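Local coordinates for oligopeptide-binding protein oppA (Lactococcus lactis, PDB 3DRF) that captures oligopeptides in a large venus-flytrap cavity as the binding component of the OppABCDF ABC transporter that takes them up, at residues L35-Q40 / I274-V279; A60-P65 / Y255-T260; A266-K271 / K287-Y292; Y292-Q297 / L543-V548. All coordinates share one frame; numbering follows the deposited sequence. Where two conformers were deposited one is given.

Interaction 1: residues L35-Q40 / I274-V279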
loop_
_atom_site.group_PDB
_atom_site.type_symbol
_atom_site.label_atom_id
_atom_site.label_comp_id
_atom_site.label_asym_id
_atom_site.label_seq_id
_atom_site.Cartn_x
_atom_site.Cartn_y
_atom_site.Cartn_z
ATOM N N LEU A 35 -26.971 -6.473 -1.449
ATOM C CA LEU A 35 -25.758 -7.274 -1.280
ATOM C C LEU A 35 -25.114 -6.986 0.063
ATOM O O LEU A 35 -25.137 -5.891 0.516
ATOM C CB LEU A 35 -24.780 -6.927 -2.429
ATOM C CG LEU A 35 -23.480 -7.757 -2.543
ATOM C CD1 LEU A 35 -23.817 -9.110 -3.161
ATOM C CD2 LEU A 35 -22.520 -7.028 -3.458
ATOM N N LYS A 36 -24.547 -8.005 0.653
ATOM C CA LYS A 36 -23.863 -7.877 1.928
ATOM C C LYS A 36 -22.398 -8.281 1.752
ATOM O O LYS A 36 -22.121 -9.408 1.435
ATOM C CB LYS A 36 -24.507 -8.793 2.986
ATOM C CG LYS A 36 -25.963 -8.305 3.363
ATOM C CD LYS A 36 -26.422 -9.082 4.514
ATOM C CE LYS A 36 -26.582 -10.441 3.970
ATOM N NZ LYS A 36 -27.187 -11.404 5.014
ATOM N N VAL A 37 -21.485 -7.352 1.979
ATOM C CA VAL A 37 -20.054 -7.567 1.816
ATOM C C VAL A 37 -19.336 -7.237 3.115
ATOM O O VAL A 37 -19.722 -6.378 3.829
ATOM C CB VAL A 37 -19.491 -6.635 0.673
ATOM C CG1 VAL A 37 -18.055 -7.031 0.295
ATOM C CG2 VAL A 37 -20.357 -6.708 -0.579
ATOM N N ALA A 38 -18.259 -7.954 3.385
ATOM C CA ALA A 38 -17.335 -7.625 4.461
ATOM C C ALA A 38 -15.871 -7.614 4.003
ATOM O O ALA A 38 -15.493 -8.238 3.060
ATOM C CB ALA A 38 -17.528 -8.585 5.695
ATOM N N TYR A 39 -15.085 -6.891 4.787
ATOM C CA TYR A 39 -13.618 -6.955 4.747
ATOM C C TYR A 39 -13.116 -7.483 6.085
ATOM O O TYR A 39 -13.525 -7.025 7.108
ATOM C CB TYR A 39 -13.027 -5.548 4.417
ATOM C CG TYR A 39 -11.572 -5.612 4.024
ATOM C CD1 TYR A 39 -11.185 -5.636 2.689
ATOM C CD2 TYR A 39 -10.576 -5.708 4.990
ATOM C CE1 TYR A 39 -9.834 -5.726 2.355
ATOM C CE2 TYR A 39 -9.292 -5.779 4.660
ATOM C CZ TYR A 39 -8.938 -5.811 3.349
ATOM O OH TYR A 39 -7.597 -5.885 3.039
ATOM N N GLN A 40 -12.230 -8.457 6.013
ATOM C CA GLN A 40 -11.668 -9.042 7.216
ATOM C C GLN A 40 -10.627 -8.104 7.846
ATOM O O GLN A 40 -9.633 -7.779 7.277
ATOM C CB GLN A 40 -11.042 -10.406 6.903
ATOM C CG GLN A 40 -10.617 -11.144 8.207
ATOM C CD GLN A 40 -10.015 -12.487 7.882
ATOM O OE1 GLN A 40 -8.854 -12.596 7.594
ATOM N NE2 GLN A 40 -10.848 -13.510 7.920
ATOM N N ILE A 274 -20.113 -11.908 0.301
ATOM C CA ILE A 274 -18.699 -11.832 -0.146
ATOM C C ILE A 274 -17.898 -11.395 1.063
ATOM O O ILE A 274 -18.326 -10.517 1.746
ATOM C CB ILE A 274 -18.572 -10.772 -1.250
ATOM C CG1 ILE A 274 -19.439 -11.120 -2.493
ATOM C CG2 ILE A 274 -17.102 -10.550 -1.623
ATOM C CD1 ILE A 274 -19.455 -10.067 -3.540
ATOM N N ILE A 275 -16.722 -11.993 1.293
ATOM C CA ILE A 275 -15.715 -11.449 2.215
ATOM C C ILE A 275 -14.360 -11.312 1.526
ATOM O O ILE A 275 -13.858 -12.232 0.975
ATOM C CB ILE A 275 -15.543 -12.315 3.513
ATOM C CG1 ILE A 275 -16.916 -12.582 4.212
ATOM C CG2 ILE A 275 -14.546 -11.619 4.434
ATOM C CD1 ILE A 275 -16.818 -13.421 5.445
ATOM N N ASN A 276 -13.850 -10.092 1.547
ATOM C CA ASN A 276 -12.527 -9.755 0.983
ATOM C C ASN A 276 -11.477 -9.681 2.076
ATOM O O ASN A 276 -11.780 -9.408 3.201
ATOM C CB ASN A 276 -12.632 -8.421 0.205
ATOM C CG ASN A 276 -13.444 -8.590 -1.073
ATOM O OD1 ASN A 276 -13.147 -9.453 -1.864
ATOM N ND2 ASN A 276 -14.478 -7.787 -1.230
ATOM N N GLY A 277 -10.246 -9.926 1.691
ATOM C CA GLY A 277 -9.108 -9.835 2.606
ATOM C C GLY A 277 -8.871 -10.987 3.557
ATOM O O GLY A 277 -8.149 -10.853 4.480
ATOM N N MET A 278 -9.498 -12.130 3.290
ATOM C CA MET A 278 -9.335 -13.257 4.211
ATOM C C MET A 278 -7.934 -13.842 4.208
ATOM O O MET A 278 -7.348 -13.968 3.178
ATOM C CB MET A 278 -10.365 -14.361 3.917
ATOM C CG MET A 278 -11.784 -13.918 4.250
ATOM S SD MET A 278 -12.988 -15.274 4.020
ATOM C CE MET A 278 -12.557 -16.383 5.393
ATOM N N VAL A 279 -7.456 -14.184 5.397
ATOM C CA VAL A 279 -6.105 -14.704 5.608
ATOM C C VAL A 279 -5.931 -16.099 4.942
ATOM O O VAL A 279 -6.844 -16.893 4.845
ATOM C CB VAL A 279 -5.752 -14.794 7.115
ATOM C CG1 VAL A 279 -5.498 -13.372 7.683
ATOM C CG2 VAL A 279 -6.772 -15.597 7.939
HETATM O O HOH W 1 -7.420 -8.650 5.871
#

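Interaction 2: residues A60-P65 / Y255-T260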
loop_
_atom_site.group_PDB
_atom_site.type_symbol
_atom_site.label_atom_id
_atom_site.label_comp_id
_atom_site.label_asym_id
_atom_site.label_seq_id
_atom_site.Cartn_x
_atom_site.Cartn_y
_atom_site.Cartn_z
ATOM N N ALA A 60 -9.473 1.587 1.664
ATOM C CA ALA A 60 -9.381 1.718 0.216
ATOM C C ALA A 60 -10.266 0.668 -0.481
ATOM O O ALA A 60 -10.956 0.962 -1.346
ATOM C CB ALA A 60 -7.917 1.576 -0.250
ATOM N N THR A 61 -10.239 -0.551 0.038
ATOM C CA THR A 61 -11.064 -1.627 -0.517
ATOM C C THR A 61 -12.569 -1.388 -0.244
ATOM O O THR A 61 -13.352 -1.467 -1.129
ATOM C CB THR A 61 -10.642 -2.976 0.021
ATOM O OG1 THR A 61 -9.291 -3.228 -0.377
ATOM C CG2 THR A 61 -11.514 -4.067 -0.581
ATOM N N MET A 62 -12.916 -1.051 0.977
ATOM C CA MET A 62 -14.334 -0.749 1.347
ATOM C C MET A 62 -14.959 0.431 0.605
ATOM O O MET A 62 -16.136 0.463 0.466
ATOM C CB MET A 62 -14.449 -0.551 2.865
ATOM C CG MET A 62 -14.053 -1.808 3.671
ATOM S SD MET A 62 -14.258 -1.584 5.472
ATOM C CE MET A 62 -16.050 -1.750 5.649
ATOM N N SER A 63 -14.117 1.346 0.114
ATOM C CA SER A 63 -14.550 2.488 -0.690
ATOM C C SER A 63 -14.906 2.140 -2.146
ATOM O O SER A 63 -15.357 2.971 -2.849
ATOM C CB SER A 63 -13.480 3.609 -0.688
ATOM O OG SER A 63 -12.375 3.284 -1.535
ATOM N N GLY A 64 -14.681 0.890 -2.549
ATOM C CA GLY A 64 -14.828 0.500 -3.942
ATOM C C GLY A 64 -16.159 0.899 -4.612
ATOM O O GLY A 64 -16.176 1.517 -5.625
ATOM N N PRO A 65 -17.278 0.512 -3.982
ATOM C CA PRO A 65 -18.582 0.852 -4.579
ATOM C C PRO A 65 -18.817 2.374 -4.744
ATOM O O PRO A 65 -19.527 2.803 -5.602
ATOM C CB PRO A 65 -19.605 0.222 -3.602
ATOM C CG PRO A 65 -18.892 -0.920 -2.975
ATOM C CD PRO A 65 -17.435 -0.380 -2.807
ATOM N N TYR A 255 -21.382 -2.743 3.545
ATOM C CA TYR A 255 -19.966 -3.139 3.570
ATOM C C TYR A 255 -19.482 -2.954 5.005
ATOM O O TYR A 255 -19.536 -1.869 5.501
ATOM C CB TYR A 255 -19.147 -2.296 2.569
ATOM C CG TYR A 255 -17.989 -3.020 1.864
ATOM C CD1 TYR A 255 -17.175 -3.901 2.521
ATOM C CD2 TYR A 255 -17.738 -2.804 0.557
ATOM C CE1 TYR A 255 -16.129 -4.528 1.877
ATOM C CE2 TYR A 255 -16.700 -3.437 -0.094
ATOM C CZ TYR A 255 -15.915 -4.303 0.580
ATOM O OH TYR A 255 -14.917 -4.965 -0.070
ATOM N N GLU A 256 -19.072 -4.048 5.650
ATOM C CA GLU A 256 -18.789 -4.085 7.080
ATOM C C GLU A 256 -17.410 -4.647 7.359
ATOM O O GLU A 256 -16.999 -5.525 6.653
ATOM C CB GLU A 256 -19.857 -4.951 7.844
ATOM C CG GLU A 256 -21.307 -4.531 7.645
ATOM C CD GLU A 256 -22.256 -5.303 8.542
ATOM O OE1 GLU A 256 -21.940 -6.327 9.120
ATOM O OE2 GLU A 256 -23.351 -4.800 8.631
ATOM N N VAL A 257 -16.796 -4.383 8.460
ATOM C CA VAL A 257 -15.636 -5.173 8.875
ATOM C C VAL A 257 -16.130 -6.407 9.632
ATOM O O VAL A 257 -17.225 -6.409 10.202
ATOM C CB VAL A 257 -14.570 -4.382 9.696
ATOM C CG1 VAL A 257 -13.863 -3.344 8.808
ATOM C CG2 VAL A 257 -15.176 -3.753 10.942
ATOM N N VAL A 258 -15.376 -7.478 9.529
ATOM C CA VAL A 258 -15.572 -8.718 10.273
ATOM C C VAL A 258 -14.244 -9.278 10.771
ATOM O O VAL A 258 -13.228 -9.198 10.080
ATOM C CB VAL A 258 -16.280 -9.784 9.416
ATOM C CG1 VAL A 258 -15.410 -10.173 8.229
ATOM C CG2 VAL A 258 -16.619 -11.002 10.259
ATOM N N SER A 259 -14.174 -9.675 12.053
ATOM C CA SER A 259 -12.918 -10.130 12.638
ATOM C C SER A 259 -12.440 -11.437 12.014
ATOM O O SER A 259 -13.224 -12.185 11.422
ATOM C CB SER A 259 -13.065 -10.349 14.135
ATOM O OG SER A 259 -13.853 -11.495 14.388
ATOM N N THR A 260 -11.156 -11.720 12.155
ATOM C CA THR A 260 -10.607 -12.963 11.655
ATOM C C THR A 260 -11.253 -14.182 12.326
ATOM O O THR A 260 -11.557 -15.165 11.653
ATOM C CB THR A 260 -9.101 -12.964 11.861
ATOM O OG1 THR A 260 -8.581 -11.718 11.372
ATOM C CG2 THR A 260 -8.465 -14.118 11.131
HETATM O O HOH W 2 -14.393 -4.049 -2.539
#

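Interaction 3: residues A266-K271 / K287-Y292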
loop_
_atom_site.group_PDB
_atom_site.type_symbol
_atom_site.label_atom_id
_atom_site.label_comp_id
_atom_site.label_asym_id
_atom_site.label_seq_id
_atom_site.Cartn_x
_atom_site.Cartn_y
_atom_site.Cartn_z
ATOM N N ALA A 266 -19.353 -16.568 9.828
ATOM C CA ALA A 266 -20.173 -15.618 9.050
ATOM C C ALA A 266 -20.511 -16.147 7.675
ATOM O O ALA A 266 -21.574 -15.930 7.197
ATOM C CB ALA A 266 -19.454 -14.236 8.942
ATOM N N LEU A 267 -19.595 -16.863 7.057
ATOM C CA LEU A 267 -19.901 -17.524 5.813
ATOM C C LEU A 267 -20.847 -18.714 6.019
ATOM O O LEU A 267 -21.747 -18.871 5.256
ATOM C CB LEU A 267 -18.618 -18.023 5.127
ATOM C CG LEU A 267 -17.603 -16.919 4.730
ATOM C CD1 LEU A 267 -16.231 -17.577 4.363
ATOM C CD2 LEU A 267 -18.166 -16.138 3.537
ATOM N N SER A 268 -20.640 -19.502 7.063
ATOM C CA SER A 268 -21.505 -20.649 7.321
ATOM C C SER A 268 -22.967 -20.210 7.576
ATOM O O SER A 268 -23.864 -20.894 7.247
ATOM C CB SER A 268 -20.958 -21.474 8.494
ATOM O OG SER A 268 -19.687 -21.967 8.205
ATOM N N SER A 269 -23.145 -19.060 8.170
ATOM C CA SER A 269 -24.496 -18.567 8.505
ATOM C C SER A 269 -25.068 -17.622 7.415
ATOM O O SER A 269 -26.124 -17.083 7.564
ATOM C CB SER A 269 -24.428 -17.845 9.832
ATOM O OG SER A 269 -23.815 -16.574 9.724
ATOM N N SER A 270 -24.320 -17.415 6.339
ATOM C CA SER A 270 -24.731 -16.491 5.241
ATOM C C SER A 270 -24.898 -15.049 5.684
ATOM O O SER A 270 -25.669 -14.318 5.112
ATOM C CB SER A 270 -26.025 -16.998 4.571
ATOM O OG SER A 270 -25.795 -18.127 3.797
ATOM N N LYS A 271 -24.163 -14.642 6.681
ATOM C CA LYS A 271 -24.158 -13.264 7.125
ATOM C C LYS A 271 -23.630 -12.297 6.030
ATOM O O LYS A 271 -24.088 -11.184 5.940
ATOM C CB LYS A 271 -23.332 -13.123 8.393
ATOM C CG LYS A 271 -23.311 -11.731 9.091
ATOM C CD LYS A 271 -22.661 -11.816 10.452
ATOM C CE LYS A 271 -22.333 -10.467 11.045
ATOM N NZ LYS A 271 -23.508 -9.838 11.436
ATOM N N LYS A 287 -12.841 -23.305 1.297
ATOM C CA LYS A 287 -13.095 -24.225 0.162
ATOM C C LYS A 287 -14.013 -25.376 0.625
ATOM O O LYS A 287 -14.658 -25.916 -0.212
ATOM C CB LYS A 287 -11.774 -24.788 -0.397
ATOM C CG LYS A 287 -10.944 -23.782 -1.183
ATOM C CD LYS A 287 -9.683 -24.472 -1.807
ATOM C CE LYS A 287 -8.633 -24.747 -0.773
ATOM N NZ LYS A 287 -7.439 -25.449 -1.380
ATOM N N ASN A 288 -14.000 -25.727 1.903
ATOM C CA ASN A 288 -14.813 -26.821 2.493
ATOM C C ASN A 288 -16.305 -26.407 2.543
ATOM O O ASN A 288 -17.169 -27.242 2.688
ATOM C CB ASN A 288 -14.339 -27.203 3.909
ATOM C CG ASN A 288 -13.045 -28.047 3.944
ATOM O OD1 ASN A 288 -12.547 -28.480 2.935
ATOM N ND2 ASN A 288 -12.489 -28.203 5.128
ATOM N N LEU A 289 -16.607 -25.121 2.461
ATOM C CA LEU A 289 -17.999 -24.655 2.616
ATOM C C LEU A 289 -18.866 -24.932 1.422
ATOM O O LEU A 289 -18.494 -24.783 0.334
ATOM C CB LEU A 289 -18.050 -23.168 2.955
ATOM C CG LEU A 289 -17.407 -22.811 4.306
ATOM C CD1 LEU A 289 -17.464 -21.340 4.492
ATOM C CD2 LEU A 289 -17.966 -23.549 5.553
ATOM N N LYS A 290 -20.108 -25.286 1.693
ATOM C CA LYS A 290 -21.078 -25.411 0.651
ATOM C C LYS A 290 -21.741 -24.032 0.395
ATOM O O LYS A 290 -21.887 -23.204 1.274
ATOM C CB LYS A 290 -22.119 -26.445 1.075
ATOM C CG LYS A 290 -21.538 -27.891 1.252
ATOM C CD LYS A 290 -20.611 -28.363 0.118
ATOM C CE LYS A 290 -19.943 -29.686 0.436
ATOM N NZ LYS A 290 -18.903 -30.014 -0.579
ATOM N N GLY A 291 -22.088 -23.831 -0.839
ATOM C CA GLY A 291 -22.813 -22.646 -1.244
ATOM C C GLY A 291 -22.005 -21.448 -1.706
ATOM O O GLY A 291 -22.573 -20.446 -1.973
ATOM N N TYR A 292 -20.697 -21.642 -1.811
ATOM C CA TYR A 292 -19.774 -20.567 -2.254
ATOM C C TYR A 292 -18.890 -21.004 -3.433
ATOM O O TYR A 292 -18.533 -22.144 -3.509
ATOM C CB TYR A 292 -18.883 -20.132 -1.071
ATOM C CG TYR A 292 -19.634 -19.352 0.022
ATOM C CD1 TYR A 292 -19.757 -17.968 -0.019
ATOM C CD2 TYR A 292 -20.228 -20.014 1.077
ATOM C CE1 TYR A 292 -20.443 -17.292 0.937
ATOM C CE2 TYR A 292 -20.908 -19.364 1.994
ATOM C CZ TYR A 292 -21.028 -18.019 1.947
ATOM O OH TYR A 292 -21.685 -17.411 2.973
HETATM O O HOH W 3 -23.804 -15.926 2.044
#

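Interaction 4: residues Y292-Q297 / L543-V548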
loop_
_atom_site.group_PDB
_atom_site.type_symbol
_atom_site.label_atom_id
_atom_site.label_comp_id
_atom_site.label_asym_id
_atom_site.label_seq_id
_atom_site.Cartn_x
_atom_site.Cartn_y
_atom_site.Cartn_z
ATOM N N TYR A 292 -20.697 -21.642 -1.811
ATOM C CA TYR A 292 -19.774 -20.567 -2.254
ATOM C C TYR A 292 -18.890 -21.004 -3.433
ATOM O O TYR A 292 -18.533 -22.144 -3.509
ATOM C CB TYR A 292 -18.883 -20.132 -1.071
ATOM C CG TYR A 292 -19.634 -19.352 0.022
ATOM C CD1 TYR A 292 -19.757 -17.968 -0.019
ATOM C CD2 TYR A 292 -20.228 -20.014 1.077
ATOM C CE1 TYR A 292 -20.443 -17.292 0.937
ATOM C CE2 TYR A 292 -20.908 -19.364 1.994
ATOM C CZ TYR A 292 -21.028 -18.019 1.947
ATOM O OH TYR A 292 -21.685 -17.411 2.973
ATOM N N LYS A 293 -18.599 -20.055 -4.329
ATOM C CA LYS A 293 -17.569 -20.094 -5.371
ATOM C C LYS A 293 -16.343 -19.357 -4.788
ATOM O O LYS A 293 -16.509 -18.393 -4.131
ATOM C CB LYS A 293 -18.116 -19.368 -6.611
ATOM C CG LYS A 293 -17.173 -19.337 -7.799
ATOM C CD LYS A 293 -17.824 -18.773 -9.039
ATOM C CE LYS A 293 -16.857 -18.653 -10.142
ATOM N NZ LYS A 293 -17.493 -18.088 -11.372
ATOM N N VAL A 294 -15.150 -19.834 -5.003
ATOM C CA VAL A 294 -13.953 -19.164 -4.487
ATOM C C VAL A 294 -13.120 -18.619 -5.632
ATOM O O VAL A 294 -12.615 -19.385 -6.427
ATOM C CB VAL A 294 -13.145 -20.112 -3.624
ATOM C CG1 VAL A 294 -11.965 -19.402 -3.044
ATOM C CG2 VAL A 294 -14.031 -20.691 -2.489
ATOM N N LEU A 295 -13.048 -17.299 -5.728
ATOM C CA LEU A 295 -12.305 -16.632 -6.787
ATOM C C LEU A 295 -10.867 -16.435 -6.348
ATOM O O LEU A 295 -10.621 -16.449 -5.200
ATOM C CB LEU A 295 -12.956 -15.285 -7.095
ATOM C CG LEU A 295 -14.470 -15.298 -7.405
ATOM C CD1 LEU A 295 -14.931 -13.873 -7.662
ATOM C CD2 LEU A 295 -14.655 -16.153 -8.624
ATOM N N GLY A 296 -9.962 -16.223 -7.286
ATOM C CA GLY A 296 -8.525 -16.060 -6.996
ATOM C C GLY A 296 -7.873 -15.057 -7.925
ATOM O O GLY A 296 -8.354 -14.763 -8.977
ATOM N N GLN A 297 -6.735 -14.547 -7.478
ATOM C CA GLN A 297 -5.885 -13.729 -8.319
ATOM C C GLN A 297 -4.461 -13.708 -7.743
ATOM O O GLN A 297 -4.244 -13.935 -6.587
ATOM C CB GLN A 297 -6.437 -12.280 -8.433
ATOM C CG GLN A 297 -6.337 -11.494 -7.073
ATOM C CD GLN A 297 -6.932 -10.064 -7.016
ATOM O OE1 GLN A 297 -6.850 -9.486 -6.014
ATOM N NE2 GLN A 297 -7.574 -9.605 -8.052
ATOM N N LEU A 543 -1.080 -15.239 -3.315
ATOM C CA LEU A 543 -2.337 -15.252 -4.072
ATOM C C LEU A 543 -3.457 -14.825 -3.135
ATOM O O LEU A 543 -3.448 -15.208 -2.019
ATOM C CB LEU A 543 -2.694 -16.674 -4.589
ATOM C CG LEU A 543 -1.675 -17.374 -5.457
ATOM C CD1 LEU A 543 -2.161 -18.836 -5.835
ATOM C CD2 LEU A 543 -1.447 -16.530 -6.637
ATOM N N ASN A 544 -4.364 -14.000 -3.633
ATOM C CA ASN A 544 -5.599 -13.645 -2.941
ATOM C C ASN A 544 -6.720 -14.641 -3.295
ATOM O O ASN A 544 -6.706 -15.221 -4.352
ATOM C CB ASN A 544 -6.066 -12.231 -3.369
ATOM C CG ASN A 544 -5.215 -11.113 -2.768
ATOM O OD1 ASN A 544 -4.620 -11.274 -1.777
ATOM N ND2 ASN A 544 -5.155 -10.025 -3.456
ATOM N N TYR A 545 -7.702 -14.754 -2.398
ATOM C CA TYR A 545 -8.947 -15.478 -2.686
ATOM C C TYR A 545 -10.099 -14.720 -2.064
ATOM O O TYR A 545 -9.939 -14.058 -1.096
ATOM C CB TYR A 545 -8.896 -16.928 -2.158
ATOM C CG TYR A 545 -8.955 -17.038 -0.630
ATOM C CD1 TYR A 545 -10.149 -17.314 0.016
ATOM C CD2 TYR A 545 -7.805 -16.905 0.141
ATOM C CE1 TYR A 545 -10.220 -17.457 1.350
ATOM C CE2 TYR A 545 -7.867 -17.003 1.516
ATOM C CZ TYR A 545 -9.085 -17.295 2.112
ATOM O OH TYR A 545 -9.138 -17.461 3.446
ATOM N N THR A 546 -11.278 -14.883 -2.654
ATOM C CA THR A 546 -12.513 -14.277 -2.151
ATOM C C THR A 546 -13.633 -15.285 -2.330
ATOM O O THR A 546 -13.930 -15.671 -3.413
ATOM C CB THR A 546 -12.857 -13.024 -2.971
ATOM O OG1 THR A 546 -11.885 -12.017 -2.654
ATOM C CG2 THR A 546 -14.280 -12.459 -2.629
ATOM N N PRO A 547 -14.281 -15.709 -1.266
ATOM C CA PRO A 547 -15.506 -16.500 -1.428
ATOM C C PRO A 547 -16.731 -15.618 -1.798
ATOM O O PRO A 547 -16.891 -14.533 -1.336
ATOM C CB PRO A 547 -15.701 -17.127 -0.035
ATOM C CG PRO A 547 -15.143 -16.121 0.914
ATOM C CD PRO A 547 -13.976 -15.466 0.165
ATOM N N VAL A 548 -17.550 -16.162 -2.683
ATOM C CA VAL A 548 -18.716 -15.488 -3.225
ATOM C C VAL A 548 -19.922 -16.434 -3.158
ATOM O O VAL A 548 -19.875 -17.493 -3.710
ATOM C CB VAL A 548 -18.482 -15.054 -4.700
ATOM C CG1 VAL A 548 -19.710 -14.336 -5.213
ATOM C CG2 VAL A 548 -17.211 -14.156 -4.799
#

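Interaction 1: residues L35-Q40 / I274-V279
Gln40 and the turn at Gly277-Val279 show how one amide side chain can prolong a strand pairing after the partner strand has stopped. Strands 35-40 and 274-276 run parallel, their axes 4.6 Å apart and 23° off alignment, with Val37 beside Ile274, Ala38 beside Ile275 and Tyr39 beside Asn276. The first backbone bond, Ile274 N to Lys36 O, is weak; the three that follow are sound, Asn276 N lying 2.9 Å from Ala38 O, and Gln40 N donating to Asn276 O nearly in line with its C=O bond.

Along the Gln40 side chain, CB packs against Gly277 O at 3.8 Å. CG stands anti to the backbone N (chi1 -172°), and the extended chain carries CD over Met278 CA. OE1 accepts from Val279 N at 3.1 Å, the donor tilted 31° from the amide plane, and Val279 CG1 touches that oxygen at 3.4 Å. NE2 lies across the Met278 side chain, 3.8 Å from CG, and donates to Ser263 and Gln282. Water 1 joins Gln40 O to Gly277 O.

On the sheet face of Val37 and Tyr39, the tyrosine ring lies over Asn276 O and Gly277 CA. The Asn276 amide is held at both ends, OD1 by Thr546 OG1 and ND2 by Tyr255 OH.

Strand 274-276 forms an outer edge of a five-stranded mixed sheet, with 35-40 between it and strand 252-258; helix 57-62 packs on Tyr39, and strand 536-549 meets Ile274 and Met278.

Interaction 2: residues A60-P65 / Y255-T260
The last turn of helix 57-62 passes over the side chain of Tyr255 on strand 252-258, a helix-on-sheet contact in the solute-binding fold. The closest pair of CA atoms, Met62 and Tyr255, is 6.5 Å apart, and side chains and one water join the segments. Beyond Met62 the chain keeps helical angles, Gly64 N bonding back to Thr61 O, and Ser63 OG turns back to Ala60 O at 2.7 Å.

Met62 CA stands over the middle of one face of the Tyr255 ring, 3.9 Å from the ring centroid and 12° off its normal, a CH-pi contact. Pro65 CD comes to the ring's edge, near its plane. Met62 CG touches Tyr255 CE1; SD makes an oblique Met-aromatic contact, 5.4 Å from the ring centroid, and packs on Val257 CG1 at 3.8 Å. A bend at the last torsion (chi3 77°) then tucks CE against Tyr255 O, 3.5 Å away.

Replacing Tyr255 with an alanine would probably open a gap under Met62 and beside Pro65 and leave Asn276 ND2 without its hydroxyl partner. Ala60, two residues earlier, packs on a polar side chain of the bound peptide, which places this helix end beside the cavity. At the ring's tip, Thr61 CG2 lies 3.6 Å from Tyr255 OH, and water 2, in the ring plane, sits 2.7 Å from that hydroxyl while donating to Thr61 O.

Interaction 3: residues A266-K271 / K287-Y292
Leu267 O is gripped twice: by Ser270 N at 3.1 Å, closing the end of helix 263-268, and by the hydroxyl of Tyr292, which donates across the contact at 2.7 Å. The tyrosine bond lies in the carbonyl plane on a lone pair, with a C=O...O angle of 117°, and the carbonyl oxygen in turn sits at the edge of the phenol ring, near its plane. The case illustrates how a helix terminus can offer a binding point to a distant side chain. Ser270 has positive phi, and Lys271 N bonds back to Ala266 O, so the turn is a Schellman motif.

Tyr292 OH also receives a proton from water 3, 2.7 Å away; that water's link to Ser270 OG is weak. With CG anti to the carbonyl carbon (chi1 -71°), the ring reaches across to the helix, where Leu267 CD2 packs 3.6 Å from CE1, the ring carbon across the hydroxyl-bearing CZ from CE2, the one nearer Leu267 O. The same leucine thus holds the phenol by both its backbone and its branch.

Leu289 meets Leu267 at about a right angle and divides its two methyls. CD1 presses on Leu267 CB at 3.6 Å, and CD2 reaches Ser268 OG at 3.5 Å, a serine whose hydroxyl is bonded to Val264 O.

The contact ties the end of helix 263-268 to the connection between helix 283-287 and strand 292-307. Pro547 and Asn549 of strand 536-549 pack against Tyr292, and Pro547 also touches Leu267, while Lys36 of strand 34-40 reaches the Ser270 carbonyl.

Interaction 4: residues Y292-Q297 / L543-V548
Leu295 CD1 lies aslant on Val548 CG2, 3.7 Å away, and CG sits near the same methyl, so the leucine fills the notch between it and Thr546 O. The axes of antiparallel strands 292-297 and 543-548 approach to 4.5 Å; hydrogen-bonded pairs Lys293-Val548, Leu295-Thr546 and Gln297-Asn544 share six backbone bonds and alternate with the non-hydrogen-bonded pairs Val294-Pro547 and Gly296-Tyr545.

On the opposite face Val294 and Tyr545 lie side by side, CG1 of the valine 4.0 Å from CB of the tyrosine. At one end of the pair Tyr292 CD1 nestles by Pro547 CB and Val548 C, the latter at 3.5 Å.

At the other end two amides meet with planes 45° apart: Asn544 ND2 gives Gln297 OE1 a 3.1 Å bond, nearly straight at 172°, on a lone pair. Chi1 of Gln297 (68°) sets CG between N and C, and the extended chain passes along Asn544 CB. A leucine at Gln297 would probably leave Asn544 ND2 without this acceptor and Leu557 O without the NE2 donor.

Helix 283-287 covers Val294, Tyr545 and Pro547, while Tyr545 OH reaches Val279 O, just past strand 274-276, and Thr546 OG1 reaches Asn276 OD1 at its end.

How the interactions relate
Interactions 1 and 2 share a sheet: strands 34-40 and 252-258 are neighbours, Tyr39 N lies 3.0 Å from Glu256 O, and the centres are about 6 Å apart. Interaction 4 belongs to another sheet, yet its centre lies about 10 Å from that of interaction 1, and the two meet where Val279 O is 2.7 Å from Tyr545 OH. Interaction 3 bridges both: Tyr292 is common to it and interaction 4, and Leu267 CD2 packs 3.6 Å from Ile275 CD1. Interactions 2 and 4 do not touch, their nearest atoms being about 8 Å apart. Within this group, the 60-65 segment of interaction 2 reaches the bound peptide, through Ala60.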